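Local structure of decapping nuclease RAI1 (5BUD) at residues Asn255-Trp269 with Asn309-Cys322. The protein removes NAD caps and acts on triphosphorylated or m7G-capped 5' ends of RNA, using divalent metal ions, and stabilises and stimulates the exoribonuclease RAT1. Numbering follows the deposited sequence.
Sequences NSQVVSFEQKLFKAW and NPLTNAATEKKINC. With nucleotides of chain C.
The buried carboxylate of E262 is gripped at both oxygens: OE2 accepts from T312 OG1 at 2.6 Å, and OE1 forms a salt bridge with K319 NZ at 2.8 Å. Here helix 255-275 of the PD-(D/E)XK nuclease fold meets the loop that joins helices 302-307 and 322-339. Both partners reach the carboxylate on its syn sides, somewhat out of plane, and one water donates to each oxygen, linking OE1 to I320 N and OE2 to N309 ND2. The extended chain of E262 (CG anti to the backbone N, chi1 -179°) carries the carboxylate to the loop; these four donors, two of them waters, probably favour the ionised form. K319 NZ also bonds to T312 O and I306 O. Across the helix from the loop, K264 NZ makes a weak hydrogen bond to OP2 of U3 of chain C. Beside the polar centre, V258 CG1 packs tightly on T312 CG2, 3.5 Å away. Farther along the helix, I320 lays CG2 over one face of the F266 ring, 3.8 Å from its centroid. At the far end C322 places SG over the six-membered ring of W269, 12° off the normal, while the same sulfur sits at the edge of the F266 ring, 4.0 Å from CD1.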
ATOM      1  N   ASN A 255      -7.932  24.313 -12.440  1.00 55.96           N
ATOM      2  CA  ASN A 255      -7.831  24.293 -10.975  1.00 55.26           C
ATOM      3  C   ASN A 255      -8.621  23.148 -10.339  1.00 53.59           C
ATOM      4  O   ASN A 255      -8.343  22.733  -9.201  1.00 49.71           O
ATOM      5  CB  ASN A 255      -8.264  25.661 -10.382  1.00 59.31           C
ATOM      6  CG  ASN A 255      -8.722  25.571  -8.926  1.00 61.03           C
ATOM      7  OD1 ASN A 255      -9.830  25.098  -8.635  1.00 65.88           O
ATOM      8  ND2 ASN A 255      -7.884  26.047  -8.008  1.00 58.93           N
ATOM      9  N   SER A 256      -9.608  22.627 -11.062  1.00 51.14           N
ATOM     10  CA  SER A 256     -10.300  21.430 -10.580  1.00 48.61           C
ATOM     11  C   SER A 256      -9.308  20.275 -10.546  1.00 43.91           C
ATOM     12  O   SER A 256      -9.276  19.482  -9.574  1.00 38.32           O
ATOM     13  CB  SER A 256     -11.481  21.075 -11.472  1.00 48.79           C
ATOM     14  OG  SER A 256     -12.465  20.424 -10.703  1.00 52.19           O
ATOM     15  N   GLN A 257      -8.480  20.220 -11.591  1.00 41.71           N
ATOM     16  CA  GLN A 257      -7.505  19.145 -11.758  1.00 40.07           C
ATOM     17  C   GLN A 257      -6.371  19.304 -10.759  1.00 36.68           C
ATOM     18  O   GLN A 257      -5.832  18.312 -10.266  1.00 33.69           O
ATOM     19  CB  GLN A 257      -6.988  19.081 -13.203  1.00 42.68           C
ATOM     20  CG  GLN A 257      -8.113  18.967 -14.230  1.00 48.97           C
ATOM     21  CD  GLN A 257      -7.688  18.608 -15.652  1.00 50.97           C
ATOM     22  OE1 GLN A 257      -8.403  18.932 -16.608  1.00 54.77           O
ATOM     23  NE2 GLN A 257      -6.565  17.894 -15.807  1.00 55.52           N
ATOM     24  N   VAL A 258      -6.033  20.548 -10.430  1.00 31.30           N
ATOM     25  CA  VAL A 258      -5.043  20.812  -9.401  1.00 30.60           C
ATOM     26  C   VAL A 258      -5.440  20.296  -8.012  1.00 28.14           C
ATOM     27  O   VAL A 258      -4.584  19.725  -7.318  1.00 26.74           O
ATOM     28  CB  VAL A 258      -4.725  22.322  -9.312  1.00 29.91           C
ATOM     29  CG1 VAL A 258      -3.878  22.615  -8.103  1.00 30.70           C
ATOM     30  CG2 VAL A 258      -4.017  22.772 -10.567  1.00 29.72           C
ATOM     31  N   VAL A 259      -6.697  20.481  -7.581  1.00 26.02           N
ATOM     32  CA  VAL A 259      -7.074  19.974  -6.254  1.00 27.96           C
ATOM     33  C   VAL A 259      -7.166  18.451  -6.250  1.00 25.99           C
ATOM     34  O   VAL A 259      -6.773  17.816  -5.281  1.00 24.00           O
ATOM     35  CB  VAL A 259      -8.294  20.661  -5.547  1.00 32.56           C
ATOM     36  CG1 VAL A 259      -8.730  21.941  -6.250  1.00 35.88           C
ATOM     37  CG2 VAL A 259      -9.463  19.707  -5.329  1.00 31.96           C
ATOM     38  N   SER A 260      -7.630  17.867  -7.344  1.00 25.63           N
ATOM     39  CA  SER A 260      -7.630  16.422  -7.468  1.00 28.26           C
ATOM     40  C   SER A 260      -6.205  15.846  -7.441  1.00 24.72           C
ATOM     41  O   SER A 260      -5.955  14.811  -6.807  1.00 27.17           O
ATOM     42  CB  SER A 260      -8.343  16.026  -8.764  1.00 31.31           C
ATOM     43  OG  SER A 260      -8.423  14.632  -8.844  1.00 37.82           O
ATOM     44  N   PHE A 261      -5.269  16.505  -8.115  1.00 22.80           N
ATOM     45  CA  PHE A 261      -3.903  16.039  -8.129  1.00 23.44           C
ATOM     46  C   PHE A 261      -3.308  16.153  -6.722  1.00 23.42           C
ATOM     47  O   PHE A 261      -2.625  15.237  -6.260  1.00 23.89           O
ATOM     48  CB  PHE A 261      -3.018  16.756  -9.176  1.00 24.00           C
ATOM     49  CG  PHE A 261      -1.588  16.282  -9.140  1.00 23.65           C
ATOM     50  CD1 PHE A 261      -1.241  15.016  -9.635  1.00 23.58           C
ATOM     51  CD2 PHE A 261      -0.602  17.040  -8.526  1.00 24.67           C
ATOM     52  CE1 PHE A 261       0.064  14.562  -9.533  1.00 22.87           C
ATOM     53  CE2 PHE A 261       0.708  16.577  -8.419  1.00 23.28           C
ATOM     54  CZ  PHE A 261       1.039  15.350  -8.945  1.00 23.22           C
ATOM     55  N   GLU A 262      -3.578  17.258  -6.021  1.00 22.72           N
ATOM     56  CA  GLU A 262      -3.200  17.373  -4.599  1.00 22.89           C
ATOM     57  C   GLU A 262      -3.714  16.191  -3.761  1.00 23.79           C
ATOM     58  O   GLU A 262      -2.966  15.632  -2.948  1.00 23.62           O
ATOM     59  CB  GLU A 262      -3.671  18.697  -3.977  1.00 22.41           C
ATOM     60  CG  GLU A 262      -3.278  18.871  -2.526  1.00 23.60           C
ATOM     61  CD  GLU A 262      -3.255  20.338  -2.085  1.00 23.34           C
ATOM     62  OE1 GLU A 262      -3.944  20.662  -1.119  1.00 24.74           O
ATOM     63  OE2 GLU A 262      -2.532  21.138  -2.695  1.00 23.95           O
ATOM     64  N   GLN A 263      -4.981  15.824  -3.949  1.00 25.40           N
ATOM     65  CA  GLN A 263      -5.582  14.722  -3.205  1.00 24.48           C
ATOM     66  C   GLN A 263      -4.877  13.384  -3.479  1.00 22.97           C
ATOM     67  O   GLN A 263      -4.610  12.630  -2.543  1.00 22.56           O
ATOM     68  CB  GLN A 263      -7.086  14.612  -3.507  1.00 27.26           C
ATOM     69  CG  GLN A 263      -7.856  15.843  -3.048  1.00 30.12           C
ATOM     70  CD  GLN A 263      -9.294  15.929  -3.513  1.00 33.91           C
ATOM     71  OE1 GLN A 263      -9.651  15.550  -4.637  1.00 38.84           O
ATOM     72  NE2 GLN A 263     -10.128  16.486  -2.657  1.00 37.02           N
ATOM     73  N   LYS A 264      -4.576  13.104  -4.740  1.00 23.34           N
ATOM     74  CA  LYS A 264      -3.884  11.855  -5.136  1.00 24.59           C
ATOM     75  C   LYS A 264      -2.475  11.826  -4.605  1.00 23.58           C
ATOM     76  O   LYS A 264      -1.989  10.766  -4.175  1.00 21.02           O
ATOM     77  CB  LYS A 264      -3.725  11.762  -6.650  1.00 28.20           C
ATOM     78  CG  LYS A 264      -4.941  11.384  -7.443  1.00 35.15           C
ATOM     79  CD  LYS A 264      -4.616  11.566  -8.919  1.00 38.40           C
ATOM     80  CE  LYS A 264      -5.390  10.599  -9.778  1.00 41.90           C
ATOM     81  NZ  LYS A 264      -5.366  11.117 -11.160  1.00 44.83           N
ATOM     82  N   LEU A 265      -1.791  12.976  -4.710  1.00 20.97           N
ATOM     83  CA  LEU A 265      -0.416  13.122  -4.239  1.00 20.30           C
ATOM     84  C   LEU A 265      -0.303  12.959  -2.741  1.00 21.29           C
ATOM     85  O   LEU A 265       0.659  12.424  -2.239  1.00 20.00           O
ATOM     86  CB  LEU A 265       0.168  14.484  -4.663  1.00 21.15           C
ATOM     87  CG  LEU A 265       1.653  14.747  -4.453  1.00 21.09           C
ATOM     88  CD1 LEU A 265       2.481  13.920  -5.414  1.00 22.32           C
ATOM     89  CD2 LEU A 265       1.952  16.237  -4.617  1.00 22.60           C
ATOM     90  N   PHE A 266      -1.340  13.355  -2.015  1.00 21.98           N
ATOM     91  CA  PHE A 266      -1.370  13.162  -0.574  1.00 20.43           C
ATOM     92  C   PHE A 266      -1.453  11.669  -0.258  1.00 20.55           C
ATOM     93  O   PHE A 266      -0.745  11.178   0.642  1.00 20.09           O
ATOM     94  CB  PHE A 266      -2.569  13.901   0.040  1.00 19.87           C
ATOM     95  CG  PHE A 266      -2.851  13.527   1.466  1.00 20.03           C
ATOM     96  CD1 PHE A 266      -1.924  13.788   2.465  1.00 20.99           C
ATOM     97  CD2 PHE A 266      -4.010  12.847   1.801  1.00 21.70           C
ATOM     98  CE1 PHE A 266      -2.183  13.442   3.774  1.00 22.06           C
ATOM     99  CE2 PHE A 266      -4.277  12.480   3.120  1.00 22.29           C
ATOM    100  CZ  PHE A 266      -3.364  12.789   4.109  1.00 23.11           C
ATOM    101  N   LYS A 267      -2.327  10.978  -0.969  1.00 20.92           N
ATOM    102  CA  LYS A 267      -2.494   9.524  -0.790  1.00 23.40           C
ATOM    103  C   LYS A 267      -1.183   8.794  -1.131  1.00 22.55           C
ATOM    104  O   LYS A 267      -0.789   7.867  -0.434  1.00 21.40           O
ATOM    105  CB  LYS A 267      -3.624   8.985  -1.658  1.00 25.64           C
ATOM    106  CG  LYS A 267      -5.041   9.300  -1.198  1.00 29.42           C
ATOM    107  CD  LYS A 267      -6.000   8.920  -2.316  1.00 33.49           C
ATOM    108  CE  LYS A 267      -7.460   9.083  -1.947  1.00 38.55           C
ATOM    109  NZ  LYS A 267      -7.906  10.472  -2.249  1.00 41.26           N
ATOM    110  N   ALA A 268      -0.508   9.235  -2.196  1.00 21.69           N
ATOM    111  CA  ALA A 268       0.821   8.700  -2.536  1.00 21.66           C
ATOM    112  C   ALA A 268       1.837   8.951  -1.423  1.00 21.34           C
ATOM    113  O   ALA A 268       2.616   8.056  -1.030  1.00 20.43           O
ATOM    114  CB  ALA A 268       1.304   9.274  -3.858  1.00 21.28           C
ATOM    115  N   TRP A 269       1.846  10.176  -0.904  1.00 21.18           N
ATOM    116  CA  TRP A 269       2.673  10.493   0.245  1.00 19.95           C
ATOM    117  C   TRP A 269       2.328   9.567   1.408  1.00 20.27           C
ATOM    118  O   TRP A 269       3.240   8.991   2.040  1.00 21.36           O
ATOM    119  CB  TRP A 269       2.564  11.985   0.660  1.00 20.25           C
ATOM    120  CG  TRP A 269       3.303  12.292   1.928  1.00 20.11           C
ATOM    121  CD1 TRP A 269       4.643  12.607   2.050  1.00 19.60           C
ATOM    122  CD2 TRP A 269       2.783  12.275   3.255  1.00 22.19           C
ATOM    123  NE1 TRP A 269       4.964  12.806   3.364  1.00 18.28           N
ATOM    124  CE2 TRP A 269       3.852  12.585   4.130  1.00 20.81           C
ATOM    125  CE3 TRP A 269       1.508  12.044   3.793  1.00 22.90           C
ATOM    126  CZ2 TRP A 269       3.687  12.649   5.520  1.00 21.85           C
ATOM    127  CZ3 TRP A 269       1.335  12.128   5.154  1.00 23.89           C
ATOM    128  CH2 TRP A 269       2.422  12.439   6.011  1.00 24.23           C
ATOM    129  N   ASN A 309       0.994  25.458  -1.961  1.00 25.92           N
ATOM    130  CA  ASN A 309       0.377  25.625  -3.252  1.00 27.42           C
ATOM    131  C   ASN A 309      -0.659  26.762  -3.194  1.00 27.80           C
ATOM    132  O   ASN A 309      -1.665  26.634  -2.494  1.00 27.36           O
ATOM    133  CB  ASN A 309      -0.309  24.330  -3.661  1.00 26.89           C
ATOM    134  CG  ASN A 309      -0.775  24.343  -5.085  1.00 28.07           C
ATOM    135  OD1 ASN A 309      -1.143  25.378  -5.614  1.00 28.55           O
ATOM    136  ND2 ASN A 309      -0.765  23.164  -5.728  1.00 29.32           N
ATOM    137  N   PRO A 310      -0.419  27.859  -3.944  1.00 28.75           N
ATOM    138  CA  PRO A 310      -1.318  28.995  -3.875  1.00 30.78           C
ATOM    139  C   PRO A 310      -2.726  28.713  -4.423  1.00 32.52           C
ATOM    140  O   PRO A 310      -3.658  29.409  -4.048  1.00 30.11           O
ATOM    141  CB  PRO A 310      -0.596  30.075  -4.682  1.00 30.91           C
ATOM    142  CG  PRO A 310       0.321  29.347  -5.577  1.00 32.78           C
ATOM    143  CD  PRO A 310       0.720  28.108  -4.852  1.00 30.17           C
ATOM    144  N   LEU A 311      -2.882  27.687  -5.262  1.00 32.69           N
ATOM    145  CA  LEU A 311      -4.175  27.348  -5.824  1.00 33.24           C
ATOM    146  C   LEU A 311      -5.054  26.460  -4.959  1.00 34.49           C
ATOM    147  O   LEU A 311      -6.235  26.368  -5.230  1.00 36.83           O
ATOM    148  CB  LEU A 311      -4.008  26.671  -7.189  1.00 35.65           C
ATOM    149  CG  LEU A 311      -3.162  27.413  -8.219  1.00 38.53           C
ATOM    150  CD1 LEU A 311      -3.358  26.791  -9.594  1.00 39.12           C
ATOM    151  CD2 LEU A 311      -3.537  28.884  -8.247  1.00 38.70           C
ATOM    152  N   THR A 312      -4.534  25.817  -3.914  1.00 32.67           N
ATOM    153  CA  THR A 312      -5.358  24.831  -3.237  1.00 33.36           C
ATOM    154  C   THR A 312      -5.699  25.175  -1.809  1.00 36.99           C
ATOM    155  O   THR A 312      -5.715  24.302  -0.953  1.00 40.27           O
ATOM    156  CB  THR A 312      -4.673  23.459  -3.273  1.00 32.43           C
ATOM    157  OG1 THR A 312      -3.375  23.571  -2.671  1.00 29.82           O
ATOM    158  CG2 THR A 312      -4.539  22.996  -4.697  1.00 35.03           C
ATOM    159  N   ASN A 313      -6.006  26.434  -1.528  1.00 43.26           N
ATOM    160  CA  ASN A 313      -6.476  26.756  -0.187  1.00 46.68           C
ATOM    161  C   ASN A 313      -7.927  26.359   0.061  1.00 47.80           C
ATOM    162  O   ASN A 313      -8.738  26.271  -0.862  1.00 51.70           O
ATOM    163  CB  ASN A 313      -6.218  28.215   0.175  1.00 48.05           C
ATOM    164  CG  ASN A 313      -4.797  28.427   0.650  1.00 50.31           C
ATOM    165  OD1 ASN A 313      -4.556  28.598   1.839  1.00 53.41           O
ATOM    166  ND2 ASN A 313      -3.842  28.351  -0.268  1.00 51.75           N
ATOM    167  N   ALA A 314      -8.216  26.086   1.328  1.00 49.93           N
ATOM    168  CA  ALA A 314      -9.543  25.730   1.794  1.00 52.23           C
ATOM    169  C   ALA A 314      -9.629  26.051   3.283  1.00 54.36           C
ATOM    170  O   ALA A 314      -8.614  26.362   3.921  1.00 53.45           O
ATOM    171  CB  ALA A 314      -9.811  24.243   1.552  1.00 52.13           C
ATOM    172  N   ALA A 315     -10.839  25.978   3.834  1.00 56.99           N
ATOM    173  CA  ALA A 315     -11.015  26.040   5.276  1.00 56.36           C
ATOM    174  C   ALA A 315     -10.050  25.043   5.904  1.00 61.42           C
ATOM    175  O   ALA A 315      -9.841  23.947   5.357  1.00 59.55           O
ATOM    176  CB  ALA A 315     -12.445  25.698   5.648  1.00 56.52           C
ATOM    177  N   THR A 316      -9.451  25.434   7.032  1.00 61.09           N
ATOM    178  CA  THR A 316      -8.475  24.601   7.734  1.00 61.39           C
ATOM    179  C   THR A 316      -8.950  23.148   7.848  1.00 60.17           C
ATOM    180  O   THR A 316      -8.169  22.232   7.644  1.00 58.83           O
ATOM    181  CB  THR A 316      -8.162  25.158   9.148  1.00 63.54           C
ATOM    182  OG1 THR A 316      -7.887  26.561   9.064  1.00 65.48           O
ATOM    183  CG2 THR A 316      -6.957  24.460   9.762  1.00 61.30           C
ATOM    184  N   GLU A 317     -10.230  22.940   8.145  1.00 60.09           N
ATOM    185  CA  GLU A 317     -10.780  21.579   8.266  1.00 59.88           C
ATOM    186  C   GLU A 317     -10.679  20.764   6.959  1.00 53.90           C
ATOM    187  O   GLU A 317     -10.472  19.555   7.013  1.00 56.85           O
ATOM    188  CB  GLU A 317     -12.245  21.621   8.746  1.00 61.12           C
ATOM    189  CG  GLU A 317     -12.768  20.310   9.326  1.00 62.68           C
ATOM    190  CD  GLU A 317     -12.340  20.052  10.764  1.00 66.49           C
ATOM    191  OE1 GLU A 317     -11.782  20.967  11.405  1.00 68.79           O
ATOM    192  OE2 GLU A 317     -12.579  18.925  11.266  1.00 66.95           O
ATOM    193  N   LYS A 318     -10.830  21.419   5.808  1.00 47.95           N
ATOM    194  CA  LYS A 318     -10.776  20.739   4.504  1.00 47.41           C
ATOM    195  C   LYS A 318      -9.405  20.730   3.802  1.00 39.51           C
ATOM    196  O   LYS A 318      -9.176  19.911   2.936  1.00 41.12           O
ATOM    197  CB  LYS A 318     -11.834  21.300   3.544  1.00 51.99           C
ATOM    198  CG  LYS A 318     -13.037  20.374   3.353  1.00 58.96           C
ATOM    199  CD  LYS A 318     -14.118  20.951   2.434  1.00 63.40           C
ATOM    200  CE  LYS A 318     -13.595  21.384   1.066  1.00 64.97           C
ATOM    201  NZ  LYS A 318     -12.792  20.336   0.376  1.00 69.63           N
ATOM    202  N   LYS A 319      -8.511  21.637   4.157  1.00 34.18           N
ATOM    203  CA  LYS A 319      -7.199  21.744   3.490  1.00 32.10           C
ATOM    204  C   LYS A 319      -6.283  20.622   3.959  1.00 27.95           C
ATOM    205  O   LYS A 319      -6.043  20.485   5.154  1.00 27.84           O
ATOM    206  CB  LYS A 319      -6.562  23.117   3.786  1.00 30.45           C
ATOM    207  CG  LYS A 319      -5.080  23.242   3.448  1.00 29.71           C
ATOM    208  CD  LYS A 319      -4.826  23.231   1.960  1.00 28.15           C
ATOM    209  CE  LYS A 319      -3.348  23.039   1.649  1.00 28.00           C
ATOM    210  NZ  LYS A 319      -3.041  22.952   0.181  1.00 26.40           N
ATOM    211  N   ILE A 320      -5.799  19.798   3.032  1.00 28.72           N
ATOM    212  CA  ILE A 320      -4.851  18.723   3.380  1.00 28.39           C
ATOM    213  C   ILE A 320      -3.604  19.259   4.098  1.00 26.77           C
ATOM    214  O   ILE A 320      -2.928  20.139   3.611  1.00 29.30           O
ATOM    215  CB  ILE A 320      -4.410  17.889   2.143  1.00 28.10           C
ATOM    216  CG1 ILE A 320      -5.587  17.044   1.650  1.00 27.07           C
ATOM    217  CG2 ILE A 320      -3.256  16.963   2.517  1.00 26.94           C
ATOM    218  CD1 ILE A 320      -5.416  16.481   0.250  1.00 26.89           C
ATOM    219  N   ASN A 321      -3.342  18.704   5.268  1.00 28.48           N
ATOM    220  CA  ASN A 321      -2.149  18.979   6.045  1.00 30.98           C
ATOM    221  C   ASN A 321      -1.540  17.676   6.564  1.00 27.86           C
ATOM    222  O   ASN A 321      -2.145  16.947   7.371  1.00 23.25           O
ATOM    223  CB  ASN A 321      -2.502  19.870   7.220  1.00 33.26           C
ATOM    224  CG  ASN A 321      -1.300  20.203   8.060  1.00 35.79           C
ATOM    225  OD1 ASN A 321      -0.856  19.398   8.861  1.00 33.09           O
ATOM    226  ND2 ASN A 321      -0.762  21.406   7.881  1.00 39.48           N
ATOM    227  N   CYS A 322      -0.311  17.415   6.142  1.00 28.59           N
ATOM    228  CA  CYS A 322       0.323  16.122   6.409  1.00 27.19           C
ATOM    229  C   CYS A 322       0.609  15.911   7.877  1.00 26.56           C
ATOM    230  O   CYS A 322       0.443  14.807   8.374  1.00 26.15           O
ATOM    231  CB  CYS A 322       1.591  15.985   5.572  1.00 28.04           C
ATOM    232  SG  CYS A 322       1.262  15.836   3.809  1.00 27.23           S
TER
ATOM    233  P     U C   4     -10.008  11.261 -16.459  1.00 39.02           P
ATOM    234  OP1   U C   4     -11.011  11.375 -17.550  1.00 40.68           O
ATOM    235  OP2   U C   4      -8.670  10.706 -16.734  1.00 44.08           O
ATOM    236  O5'   U C   4      -9.839  12.699 -15.804  1.00 48.16           O
ATOM    237  C5'   U C   4     -10.994  13.513 -15.542  1.00 58.84           C
ATOM    238  C4'   U C   4     -10.695  14.930 -15.949  1.00 65.49           C
ATOM    239  O4'   U C   4     -11.567  15.842 -15.233  1.00 68.66           O
ATOM    240  C3'   U C   4      -9.314  15.374 -15.524  1.00 68.06           C
ATOM    241  O3'   U C   4      -8.969  16.513 -16.293  1.00 70.05           O
ATOM    242  C2'   U C   4      -9.539  15.599 -14.034  1.00 70.93           C
ATOM    243  O2'   U C   4      -8.519  16.299 -13.349  1.00 79.47           O
ATOM    244  C1'   U C   4     -10.920  16.272 -14.043  1.00 71.76           C
ATOM    245  N1    U C   4     -11.776  15.916 -12.898  1.00 68.53           N
ATOM    246  C2    U C   4     -11.173  15.785 -11.660  1.00 63.46           C
ATOM    247  O2    U C   4      -9.979  15.954 -11.483  1.00 53.83           O
ATOM    248  N3    U C   4     -12.023  15.443 -10.638  1.00 68.06           N
ATOM    249  C4    U C   4     -13.381  15.223 -10.719  1.00 72.10           C
ATOM    250  O4    U C   4     -14.008  14.920  -9.702  1.00 74.75           O
ATOM    251  C5    U C   4     -13.931  15.377 -12.032  1.00 74.29           C
ATOM    252  C6    U C   4     -13.130  15.710 -13.052  1.00 73.59           C
ATOM    253  P     U C   3      -6.530   7.853 -13.043  1.00 30.49           P
ATOM    254  OP1   U C   3      -5.994   8.739 -14.091  1.00 30.93           O
ATOM    255  OP2   U C   3      -6.311   8.166 -11.617  1.00 27.74           O
ATOM    256  O5'   U C   3      -8.094   7.698 -13.287  1.00 30.50           O
ATOM    257  C5'   U C   3      -8.608   7.494 -14.617  1.00 30.57           C
ATOM    258  C4'   U C   3      -9.882   8.260 -14.810  1.00 33.12           C
ATOM    259  O4'   U C   3     -10.943   7.643 -14.036  1.00 36.35           O
ATOM    260  C3'   U C   3      -9.838   9.723 -14.379  1.00 35.29           C
ATOM    261  O3'   U C   3     -10.652  10.448 -15.277  1.00 32.09           O
ATOM    262  C2'   U C   3     -10.411   9.682 -12.967  1.00 37.01           C
ATOM    263  O2'   U C   3     -11.020  10.891 -12.555  1.00 39.84           O
ATOM    264  C1'   U C   3     -11.452   8.570 -13.096  1.00 38.28           C
ATOM    265  N1    U C   3     -11.720   7.844 -11.847  1.00 43.70           N
ATOM    266  C2    U C   3     -13.006   7.883 -11.338  1.00 46.22           C
ATOM    267  O2    U C   3     -13.908   8.515 -11.861  1.00 45.31           O
ATOM    268  N3    U C   3     -13.192   7.162 -10.185  1.00 47.52           N
ATOM    269  C4    U C   3     -12.250   6.424  -9.500  1.00 48.14           C
ATOM    270  O4    U C   3     -12.576   5.827  -8.473  1.00 48.88           O
ATOM    271  C5    U C   3     -10.946   6.428 -10.092  1.00 46.21           C
ATOM    272  C6    U C   3     -10.733   7.117 -11.220  1.00 44.30           C
TER
HETATM  273  O   HOH W   1      -6.440  19.982   0.207  1.00 29.18           O
HETATM  274  O   HOH W   2      -0.338  20.276  -4.398  1.00 35.11           O